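Local atomic coordinates of demethyldecarbamoylnovobiocin O-methyltransferase (PDB entry 2WK1), a protein that transfers a methyl group from S-adenosyl-L-methionine to the 4-hydroxyl of the noviose sugar, the penultimate step in making the antibiotic novobiocin. Residues L202-D216 with N229-D243. Sequence-based numbering, arbitrary orientation. Where two conformers were deposited one is given.
Sequences LPTAPIDTLAVLRMD and NLYPKVSVGGYVIVD. With SAH (S-adenosyl-L-homocysteine), chain B; EDO (1,2-ethanediol), chain F.
R214 and D243 meet at the C-terminal ends of two neighbouring parallel strands, where Rossmann-type methyltransferases place their cofactor. R214 NH2 gives D243 OD1 a nearly straight salt-bridge hydrogen bond (2.7 Å, 172°) on the anti lone pair, within the guanidinium plane. CG anti to the backbone N (chi1 -174°) and an extended chain carry the guanidinium past I241 CG2. R214 NH1 makes a second such bond, to D216 OD2 (3.1 Å); E112 also pairs with NH1 and R90 with D243 OD1. D216 OD2 also accepts from the amino N of S-adenosylhomocysteine (2.8 Å). D216 OD1 and D243 OD2, 3.1 Å apart, would repel; R214 and a water bridging the OD2 atoms probably offset this. D216 and D243 are predicted magnesium ligands. Back along the strands, the backbone ladder runs from D243 N–M215 O to Y239 N–A211 O and, before the turn S235-G238, includes S235 N–L210 O and L210 N–K233 O. K233 turns NZ onto I207 O (3.0 Å) and a water also on A205 O. On the face of L213 and M215, L213 CD1 meets L230 CD1 (3.9 Å) within a right-handed beta-alpha-beta crossover through helix 220-230. Strands 109-113 and 276-279 flank the pair; helix 87-103 covers R214, Y239 and I241.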
ATOM      1  N   LEU A 202      -3.079 -13.347  29.251  1.00 15.27           N
ATOM      2  CA  LEU A 202      -4.379 -13.843  28.782  1.00 15.62           C
ATOM      3  C   LEU A 202      -5.374 -14.240  29.881  1.00 17.20           C
ATOM      4  O   LEU A 202      -6.562 -14.032  29.707  1.00 18.53           O
ATOM      5  CB  LEU A 202      -4.213 -14.954  27.721  1.00 14.75           C
ATOM      6  CG  LEU A 202      -3.415 -14.559  26.463  1.00 13.23           C
ATOM      7  CD1 LEU A 202      -3.477 -15.694  25.447  1.00 14.55           C
ATOM      8  CD2 LEU A 202      -3.934 -13.229  25.879  1.00 15.06           C
ATOM      9  N   PRO A 203      -4.892 -14.787  31.010  1.00 18.63           N
ATOM     10  CA  PRO A 203      -5.860 -15.134  32.056  1.00 19.78           C
ATOM     11  C   PRO A 203      -6.680 -13.953  32.569  1.00 20.82           C
ATOM     12  O   PRO A 203      -7.838 -14.163  32.955  1.00 23.77           O
ATOM     13  CB  PRO A 203      -4.968 -15.712  33.163  1.00 19.87           C
ATOM     14  CG  PRO A 203      -3.841 -16.307  32.428  1.00 19.71           C
ATOM     15  CD  PRO A 203      -3.562 -15.325  31.320  1.00 18.95           C
ATOM     16  N   THR A 204      -6.108 -12.754  32.549  1.00 21.20           N
ATOM     17  CA  THR A 204      -6.772 -11.545  33.039  1.00 22.65           C
ATOM     18  C   THR A 204      -7.118 -10.524  31.953  1.00 22.01           C
ATOM     19  O   THR A 204      -7.568  -9.435  32.249  1.00 23.84           O
ATOM     20  CB  THR A 204      -5.920 -10.877  34.179  1.00 23.86           C
ATOM     21  OG1 THR A 204      -4.677 -10.407  33.646  1.00 26.58           O
ATOM     22  CG2 THR A 204      -5.690 -11.870  35.314  1.00 27.41           C
ATOM     23  N   ALA A 205      -6.967 -10.882  30.674  1.00 20.13           N
ATOM     24  CA  ALA A 205      -7.289  -9.949  29.608  1.00 19.41           C
ATOM     25  C   ALA A 205      -8.744  -9.512  29.758  1.00 18.69           C
ATOM     26  O   ALA A 205      -9.617 -10.352  29.917  1.00 18.54           O
ATOM     27  CB  ALA A 205      -7.084 -10.608  28.239  1.00 20.23           C
ATOM     28  N   PRO A 206      -9.020  -8.195  29.692  1.00 18.58           N
ATOM     29  CA  PRO A 206     -10.387  -7.731  29.923  1.00 18.32           C
ATOM     30  C   PRO A 206     -11.240  -7.767  28.670  1.00 18.93           C
ATOM     31  O   PRO A 206     -11.808  -6.766  28.233  1.00 20.11           O
ATOM     32  CB  PRO A 206     -10.182  -6.303  30.426  1.00 18.90           C
ATOM     33  CG  PRO A 206      -8.960  -5.877  29.791  1.00 19.30           C
ATOM     34  CD  PRO A 206      -8.100  -7.067  29.513  1.00 20.29           C
ATOM     35  N   ILE A 207     -11.310  -8.963  28.106  1.00 19.65           N
ATOM     36  CA  ILE A 207     -12.095  -9.250  26.929  1.00 19.90           C
ATOM     37  C   ILE A 207     -13.298 -10.043  27.408  1.00 19.75           C
ATOM     38  O   ILE A 207     -13.160 -11.025  28.116  1.00 20.85           O
ATOM     39  CB  ILE A 207     -11.307 -10.067  25.909  1.00 19.21           C
ATOM     40  CG1 ILE A 207      -9.996  -9.364  25.502  1.00 18.98           C
ATOM     41  CG2 ILE A 207     -12.195 -10.371  24.694  1.00 20.49           C
ATOM     42  CD1 ILE A 207      -9.053 -10.231  24.709  1.00 19.09           C
ATOM     43  N   ASP A 208     -14.474  -9.605  27.012  1.00 21.07           N
ATOM     44  CA  ASP A 208     -15.713 -10.248  27.375  1.00 21.45           C
ATOM     45  C   ASP A 208     -16.038 -11.396  26.392  1.00 20.09           C
ATOM     46  O   ASP A 208     -16.206 -12.551  26.765  1.00 21.55           O
ATOM     47  CB  ASP A 208     -16.794  -9.161  27.350  1.00 23.01           C
ATOM     48  CG  ASP A 208     -18.161  -9.666  27.686  1.00 27.91           C
ATOM     49  OD1 ASP A 208     -18.287 -10.793  28.192  1.00 35.03           O
ATOM     50  OD2 ASP A 208     -19.119  -8.895  27.449  1.00 35.35           O
ATOM     51  N   THR A 209     -16.132 -11.059  25.121  1.00 16.92           N
ATOM     52  CA  THR A 209     -16.447 -12.039  24.123  1.00 14.74           C
ATOM     53  C   THR A 209     -15.675 -11.731  22.874  1.00 12.95           C
ATOM     54  O   THR A 209     -15.294 -10.590  22.596  1.00 12.88           O
ATOM     55  CB  THR A 209     -18.424 -11.933  23.431  0.50 19.96           C
ATOM     56  OG1 THR A 209     -18.327 -10.714  23.113  0.50 22.59           O
ATOM     57  CG2 THR A 209     -18.872 -11.144  24.984  0.50 15.04           C
ATOM     58  N   LEU A 210     -15.457 -12.802  22.113  1.00 12.11           N
ATOM     59  CA  LEU A 210     -14.668 -12.755  20.881  1.00 11.20           C
ATOM     60  C   LEU A 210     -15.480 -13.300  19.719  1.00 10.78           C
ATOM     61  O   LEU A 210     -16.120 -14.356  19.818  1.00 12.80           O
ATOM     62  CB  LEU A 210     -13.407 -13.612  21.024  1.00 11.32           C
ATOM     63  CG  LEU A 210     -12.325 -13.070  21.955  1.00 11.55           C
ATOM     64  CD1 LEU A 210     -11.257 -14.116  22.183  1.00 12.44           C
ATOM     65  CD2 LEU A 210     -11.777 -11.751  21.406  1.00 12.97           C
ATOM     66  N   ALA A 211     -15.442 -12.580  18.609  1.00  9.99           N
ATOM     67  CA  ALA A 211     -15.992 -13.061  17.353  1.00  9.82           C
ATOM     68  C   ALA A 211     -14.949 -13.749  16.480  1.00  9.97           C
ATOM     69  O   ALA A 211     -15.290 -14.678  15.725  1.00 10.64           O
ATOM     70  CB  ALA A 211     -16.689 -11.925  16.614  1.00 11.17           C
ATOM     71  N   VAL A 212     -13.688 -13.317  16.545  1.00  9.54           N
ATOM     72  CA  VAL A 212     -12.592 -13.982  15.824  1.00  9.54           C
ATOM     73  C   VAL A 212     -11.400 -14.067  16.758  1.00  9.20           C
ATOM     74  O   VAL A 212     -10.967 -13.056  17.307  1.00 10.56           O
ATOM     75  CB  VAL A 212     -12.194 -13.258  14.510  1.00 10.06           C
ATOM     76  CG1 VAL A 212     -11.035 -14.003  13.838  1.00 13.02           C
ATOM     77  CG2 VAL A 212     -13.389 -13.116  13.547  1.00 11.38           C
ATOM     78  N   LEU A 213     -10.869 -15.275  16.911  1.00  9.50           N
ATOM     79  CA  LEU A 213      -9.641 -15.558  17.651  1.00  9.33           C
ATOM     80  C   LEU A 213      -8.626 -16.077  16.658  1.00  8.91           C
ATOM     81  O   LEU A 213      -8.799 -17.161  16.160  1.00 10.26           O
ATOM     82  CB  LEU A 213      -9.926 -16.607  18.707  1.00  9.67           C
ATOM     83  CG  LEU A 213      -8.771 -17.271  19.446  1.00 11.63           C
ATOM     84  CD1 LEU A 213      -7.837 -16.212  20.047  1.00 13.70           C
ATOM     85  CD2 LEU A 213      -9.300 -18.280  20.484  1.00 13.07           C
ATOM     86  N   ARG A 214      -7.596 -15.289  16.348  1.00  8.71           N
ATOM     87  CA  ARG A 214      -6.527 -15.709  15.425  1.00  8.97           C
ATOM     88  C   ARG A 214      -5.290 -16.027  16.248  1.00  9.40           C
ATOM     89  O   ARG A 214      -4.831 -15.202  17.016  1.00 11.76           O
ATOM     90  CB  ARG A 214      -6.234 -14.675  14.359  1.00  9.50           C
ATOM     91  CG  ARG A 214      -5.227 -15.205  13.338  1.00 10.99           C
ATOM     92  CD  ARG A 214      -4.974 -14.255  12.157  1.00 12.14           C
ATOM     93  NE  ARG A 214      -4.509 -15.034  11.025  1.00 12.49           N
ATOM     94  CZ  ARG A 214      -3.288 -15.560  10.930  1.00 12.57           C
ATOM     95  NH1 ARG A 214      -2.335 -15.177  11.763  1.00 13.17           N
ATOM     96  NH2 ARG A 214      -3.027 -16.431   9.986  1.00 13.50           N
ATOM     97  N   MET A 215      -4.788 -17.238  16.106  1.00  9.88           N
ATOM     98  CA  MET A 215      -3.670 -17.743  16.886  1.00 11.18           C
ATOM     99  C   MET A 215      -2.457 -17.888  15.997  1.00 10.30           C
ATOM    100  O   MET A 215      -2.511 -18.611  14.988  1.00 11.23           O
ATOM    101  CB  MET A 215      -4.039 -19.082  17.518  1.00 12.95           C
ATOM    102  CG  MET A 215      -5.345 -19.047  18.317  1.00 14.06           C
ATOM    103  SD  MET A 215      -5.539 -20.484  19.347  1.00 17.86           S
ATOM    104  CE  MET A 215      -5.445 -21.732  18.120  1.00 16.07           C
ATOM    105  N   ASP A 216      -1.353 -17.253  16.367  1.00 10.91           N
ATOM    106  CA  ASP A 216      -0.120 -17.299  15.591  1.00 11.92           C
ATOM    107  C   ASP A 216       1.066 -17.161  16.535  1.00 13.69           C
ATOM    108  O   ASP A 216       1.915 -16.266  16.366  1.00 15.54           O
ATOM    109  CB  ASP A 216      -0.130 -16.160  14.569  1.00 12.85           C
ATOM    110  CG  ASP A 216       0.853 -16.360  13.409  1.00 14.72           C
ATOM    111  OD1 ASP A 216       1.759 -17.226  13.492  1.00 18.04           O
ATOM    112  OD2 ASP A 216       0.706 -15.627  12.393  1.00 16.09           O
ATOM    113  N   ASN A 229      -7.359 -19.957  27.668  1.00 14.64           N
ATOM    114  CA  ASN A 229      -7.838 -18.683  28.210  1.00 14.15           C
ATOM    115  C   ASN A 229      -8.853 -17.975  27.331  1.00 14.02           C
ATOM    116  O   ASN A 229      -9.707 -17.268  27.853  1.00 16.28           O
ATOM    117  CB  ASN A 229      -6.643 -17.771  28.459  1.00 14.30           C
ATOM    118  CG  ASN A 229      -5.838 -18.238  29.649  1.00 16.11           C
ATOM    119  OD1 ASN A 229      -6.337 -18.210  30.788  1.00 19.51           O
ATOM    120  ND2 ASN A 229      -4.602 -18.669  29.415  1.00 16.10           N
ATOM    121  N   LEU A 230      -8.753 -18.129  25.999  1.00 12.30           N
ATOM    122  CA  LEU A 230      -9.595 -17.350  25.104  1.00 12.39           C
ATOM    123  C   LEU A 230     -10.683 -18.110  24.378  1.00 11.61           C
ATOM    124  O   LEU A 230     -11.698 -17.506  24.020  1.00 12.31           O
ATOM    125  CB  LEU A 230      -8.765 -16.562  24.090  1.00 12.18           C
ATOM    126  CG  LEU A 230      -7.731 -15.572  24.658  1.00 12.20           C
ATOM    127  CD1 LEU A 230      -7.048 -14.805  23.557  1.00 12.95           C
ATOM    128  CD2 LEU A 230      -8.348 -14.596  25.671  1.00 13.76           C
ATOM    129  N   TYR A 231     -10.537 -19.417  24.161  1.00 12.32           N
ATOM    130  CA  TYR A 231     -11.611 -20.122  23.471  1.00 12.26           C
ATOM    131  C   TYR A 231     -12.976 -20.025  24.174  1.00 12.54           C
ATOM    132  O   TYR A 231     -14.000 -19.833  23.507  1.00 13.29           O
ATOM    133  CB  TYR A 231     -11.271 -21.580  23.196  1.00 13.01           C
ATOM    134  CG  TYR A 231     -12.362 -22.234  22.393  1.00 14.37           C
ATOM    135  CD1 TYR A 231     -12.518 -21.900  21.058  1.00 17.03           C
ATOM    136  CD2 TYR A 231     -13.282 -23.109  22.965  1.00 15.44           C
ATOM    137  CE1 TYR A 231     -13.498 -22.437  20.282  1.00 17.48           C
ATOM    138  CE2 TYR A 231     -14.291 -23.683  22.150  1.00 17.87           C
ATOM    139  CZ  TYR A 231     -14.368 -23.316  20.806  1.00 17.26           C
ATOM    140  OH  TYR A 231     -15.281 -23.827  19.882  1.00 21.44           O
ATOM    141  N   PRO A 232     -12.994 -20.054  25.516  1.00 13.94           N
ATOM    142  CA  PRO A 232     -14.300 -19.921  26.164  1.00 14.56           C
ATOM    143  C   PRO A 232     -15.027 -18.598  25.894  1.00 14.58           C
ATOM    144  O   PRO A 232     -16.225 -18.504  26.157  1.00 16.99           O
ATOM    145  CB  PRO A 232     -13.963 -20.056  27.655  1.00 16.19           C
ATOM    146  CG  PRO A 232     -12.752 -20.877  27.696  1.00 15.23           C
ATOM    147  CD  PRO A 232     -11.956 -20.435  26.480  1.00 13.94           C
ATOM    148  N   LYS A 233     -14.306 -17.586  25.407  1.00 13.18           N
ATOM    149  CA  LYS A 233     -14.889 -16.287  25.069  1.00 13.17           C
ATOM    150  C   LYS A 233     -15.480 -16.230  23.665  1.00 11.65           C
ATOM    151  O   LYS A 233     -16.179 -15.274  23.334  1.00 12.41           O
ATOM    152  CB  LYS A 233     -13.822 -15.206  25.171  1.00 13.37           C
ATOM    153  CG  LYS A 233     -13.217 -15.094  26.537  1.00 15.88           C
ATOM    154  CD  LYS A 233     -12.228 -13.939  26.605  1.00 18.33           C
ATOM    155  CE  LYS A 233     -11.400 -13.934  27.877  1.00 21.26           C
ATOM    156  NZ  LYS A 233     -12.261 -13.723  29.076  1.00 23.45           N
ATOM    157  N   VAL A 234     -15.202 -17.239  22.828  1.00 12.26           N
ATOM    158  CA  VAL A 234     -15.614 -17.199  21.431  1.00 12.22           C
ATOM    159  C   VAL A 234     -17.115 -17.468  21.308  1.00 11.67           C
ATOM    160  O   VAL A 234     -17.638 -18.504  21.776  1.00 13.34           O
ATOM    161  CB  VAL A 234     -14.791 -18.183  20.560  1.00 11.80           C
ATOM    162  CG1 VAL A 234     -15.303 -18.207  19.120  1.00 12.89           C
ATOM    163  CG2 VAL A 234     -13.333 -17.768  20.561  1.00 13.45           C
ATOM    164  N   SER A 235     -17.814 -16.528  20.681  1.00 12.31           N
ATOM    165  CA  SER A 235     -19.239 -16.638  20.473  1.00 12.69           C
ATOM    166  C   SER A 235     -19.600 -17.766  19.508  1.00 12.88           C
ATOM    167  O   SER A 235     -18.856 -18.111  18.604  1.00 13.74           O
ATOM    168  CB  SER A 235     -19.756 -15.345  19.854  1.00 13.30           C
ATOM    169  OG  SER A 235     -19.533 -14.272  20.730  1.00 15.15           O
ATOM    170  N   VAL A 236     -20.812 -18.287  19.657  1.00 13.08           N
ATOM    171  CA  VAL A 236     -21.354 -19.184  18.649  1.00 13.73           C
ATOM    172  C   VAL A 236     -21.489 -18.390  17.361  1.00 13.03           C
ATOM    173  O   VAL A 236     -22.049 -17.269  17.339  1.00 14.01           O
ATOM    174  CB  VAL A 236     -22.707 -19.748  19.101  1.00 14.64           C
ATOM    175  CG1 VAL A 236     -23.380 -20.531  17.967  1.00 16.35           C
ATOM    176  CG2 VAL A 236     -22.501 -20.614  20.326  1.00 18.22           C
ATOM    177  N   GLY A 237     -20.960 -18.951  16.272  1.00 12.87           N
ATOM    178  CA  GLY A 237     -20.882 -18.269  14.994  1.00 12.84           C
ATOM    179  C   GLY A 237     -19.527 -17.643  14.736  1.00 12.97           C
ATOM    180  O   GLY A 237     -19.263 -17.238  13.622  1.00 13.75           O
ATOM    181  N   GLY A 238     -18.702 -17.559  15.779  1.00 11.96           N
ATOM    182  CA  GLY A 238     -17.367 -16.983  15.658  1.00 11.97           C
ATOM    183  C   GLY A 238     -16.367 -17.990  15.150  1.00 11.06           C
ATOM    184  O   GLY A 238     -16.680 -19.161  14.942  1.00 12.22           O
ATOM    185  N   TYR A 239     -15.164 -17.507  14.903  1.00 10.09           N
ATOM    186  CA  TYR A 239     -14.118 -18.274  14.264  1.00 10.03           C
ATOM    187  C   TYR A 239     -12.853 -18.337  15.071  1.00  9.79           C
ATOM    188  O   TYR A 239     -12.473 -17.353  15.708  1.00 10.60           O
ATOM    189  CB  TYR A 239     -13.777 -17.651  12.906  1.00 10.84           C
ATOM    190  CG  TYR A 239     -14.886 -17.722  11.892  1.00 11.13           C
ATOM    191  CD1 TYR A 239     -15.054 -18.835  11.085  1.00 12.57           C
ATOM    192  CD2 TYR A 239     -15.769 -16.677  11.719  1.00 12.56           C
ATOM    193  CE1 TYR A 239     -16.097 -18.891  10.158  1.00 13.85           C
ATOM    194  CE2 TYR A 239     -16.807 -16.738  10.812  1.00 13.02           C
ATOM    195  CZ  TYR A 239     -16.950 -17.832  10.007  1.00 14.16           C
ATOM    196  OH  TYR A 239     -17.976 -17.928   9.065  1.00 17.87           O
ATOM    197  N   VAL A 240     -12.197 -19.487  15.012  1.00 10.31           N
ATOM    198  CA  VAL A 240     -10.844 -19.684  15.500  1.00  9.72           C
ATOM    199  C   VAL A 240      -9.961 -20.002  14.329  1.00  8.81           C
ATOM    200  O   VAL A 240     -10.230 -20.945  13.575  1.00  9.84           O
ATOM    201  CB  VAL A 240     -10.750 -20.797  16.535  1.00 10.05           C
ATOM    202  CG1 VAL A 240      -9.307 -20.969  17.010  1.00 11.68           C
ATOM    203  CG2 VAL A 240     -11.735 -20.543  17.697  1.00 12.60           C
ATOM    204  N   ILE A 241      -8.932 -19.195  14.138  1.00  8.99           N
ATOM    205  CA  ILE A 241      -7.981 -19.355  13.040  1.00  9.48           C
ATOM    206  C   ILE A 241      -6.632 -19.822  13.623  1.00  9.17           C
ATOM    207  O   ILE A 241      -6.137 -19.202  14.556  1.00 10.14           O
ATOM    208  CB  ILE A 241      -7.787 -18.045  12.255  1.00  9.81           C
ATOM    209  CG1 ILE A 241      -9.103 -17.532  11.641  1.00 11.17           C
ATOM    210  CG2 ILE A 241      -6.669 -18.196  11.235  1.00 11.91           C
ATOM    211  CD1 ILE A 241      -9.066 -16.086  11.218  1.00 12.82           C
ATOM    212  N   VAL A 242      -6.067 -20.878  13.062  1.00 10.13           N
ATOM    213  CA  VAL A 242      -4.783 -21.426  13.486  1.00 10.81           C
ATOM    214  C   VAL A 242      -3.811 -21.189  12.340  1.00 10.81           C
ATOM    215  O   VAL A 242      -3.919 -21.822  11.272  1.00 11.03           O
ATOM    216  CB  VAL A 242      -4.877 -22.939  13.765  1.00 11.55           C
ATOM    217  CG1 VAL A 242      -3.584 -23.439  14.288  1.00 14.65           C
ATOM    218  CG2 VAL A 242      -6.054 -23.267  14.703  1.00 14.43           C
ATOM    219  N   ASP A 243      -2.843 -20.312  12.545  1.00 11.05           N
ATOM    220  CA  ASP A 243      -1.954 -19.904  11.479  1.00 11.44           C
ATOM    221  C   ASP A 243      -1.104 -21.033  10.930  1.00 12.56           C
ATOM    222  O   ASP A 243      -0.921 -21.136   9.714  1.00 13.90           O
ATOM    223  CB  ASP A 243      -1.028 -18.786  11.964  1.00 12.20           C
ATOM    224  CG  ASP A 243      -0.067 -18.337  10.883  1.00 13.36           C
ATOM    225  OD1 ASP A 243      -0.528 -17.551  10.010  1.00 14.73           O
ATOM    226  OD2 ASP A 243       1.106 -18.800  10.882  1.00 17.50           O
TER
HETATM  227  N   SAH B 301       0.704 -12.924  12.925  1.00 13.37           N
HETATM  228  CA  SAH B 301       2.028 -12.332  12.532  1.00 12.08           C
HETATM  229  CB  SAH B 301       3.143 -13.360  12.734  1.00 12.83           C
HETATM  230  CG  SAH B 301       3.357 -13.756  14.189  1.00 12.65           C
HETATM  231  SD  SAH B 301       5.048 -14.290  14.485  1.00 13.50           S
HETATM  232  C   SAH B 301       1.957 -11.745  11.150  1.00 12.60           C
HETATM  233  O   SAH B 301       2.991 -11.582  10.492  1.00 12.66           O
HETATM  234  OXT SAH B 301       0.879 -11.344  10.731  1.00 13.28           O
HETATM  235  C5' SAH B 301       4.907 -15.011  16.131  1.00 12.31           C
HETATM  236  C4' SAH B 301       4.641 -13.949  17.221  1.00 11.69           C
HETATM  237  O4' SAH B 301       4.208 -14.633  18.422  1.00 11.41           O
HETATM  238  C3' SAH B 301       5.844 -13.080  17.586  1.00 12.46           C
HETATM  239  O3' SAH B 301       5.554 -11.676  17.457  1.00 13.07           O
HETATM  240  C2' SAH B 301       6.132 -13.488  19.048  1.00 11.81           C
HETATM  241  O2' SAH B 301       6.653 -12.447  19.876  1.00 13.24           O
HETATM  242  C1' SAH B 301       4.763 -13.956  19.554  1.00 10.43           C
HETATM  243  N9  SAH B 301       4.749 -14.947  20.632  1.00 10.57           N
HETATM  244  C8  SAH B 301       4.921 -16.284  20.467  1.00 12.23           C
HETATM  245  N7  SAH B 301       4.716 -16.940  21.636  1.00 12.06           N
HETATM  246  C5  SAH B 301       4.383 -15.999  22.553  1.00 10.80           C
HETATM  247  C6  SAH B 301       3.992 -16.014  23.940  1.00 11.01           C
HETATM  248  N6  SAH B 301       3.948 -17.156  24.605  1.00 12.27           N
HETATM  249  N1  SAH B 301       3.684 -14.850  24.522  1.00 11.08           N
HETATM  250  C2  SAH B 301       3.686 -13.689  23.843  1.00 10.84           C
HETATM  251  N3  SAH B 301       4.035 -13.576  22.557  1.00 10.66           N
HETATM  252  C4  SAH B 301       4.358 -14.706  21.893  1.00 10.29           C
HETATM  253  C1  EDO F 551      -1.352 -21.086  16.955  1.00 27.20           C
HETATM  254  O1  EDO F 551      -0.703 -20.340  18.051  1.00 23.07           O
HETATM  255  C2  EDO F 551      -0.412 -21.885  16.031  1.00 27.25           C
HETATM  256  O2  EDO F 551      -0.208 -21.168  14.789  1.00 27.28           O
HETATM  257  O   HOH W   1      -8.977 -15.236  30.149  1.00 28.72           O
HETATM  258  O   HOH W   2     -10.332 -12.761  30.997  1.00 32.25           O
HETATM  259  O   HOH W   3       2.817 -16.701  10.583  1.00 24.68           O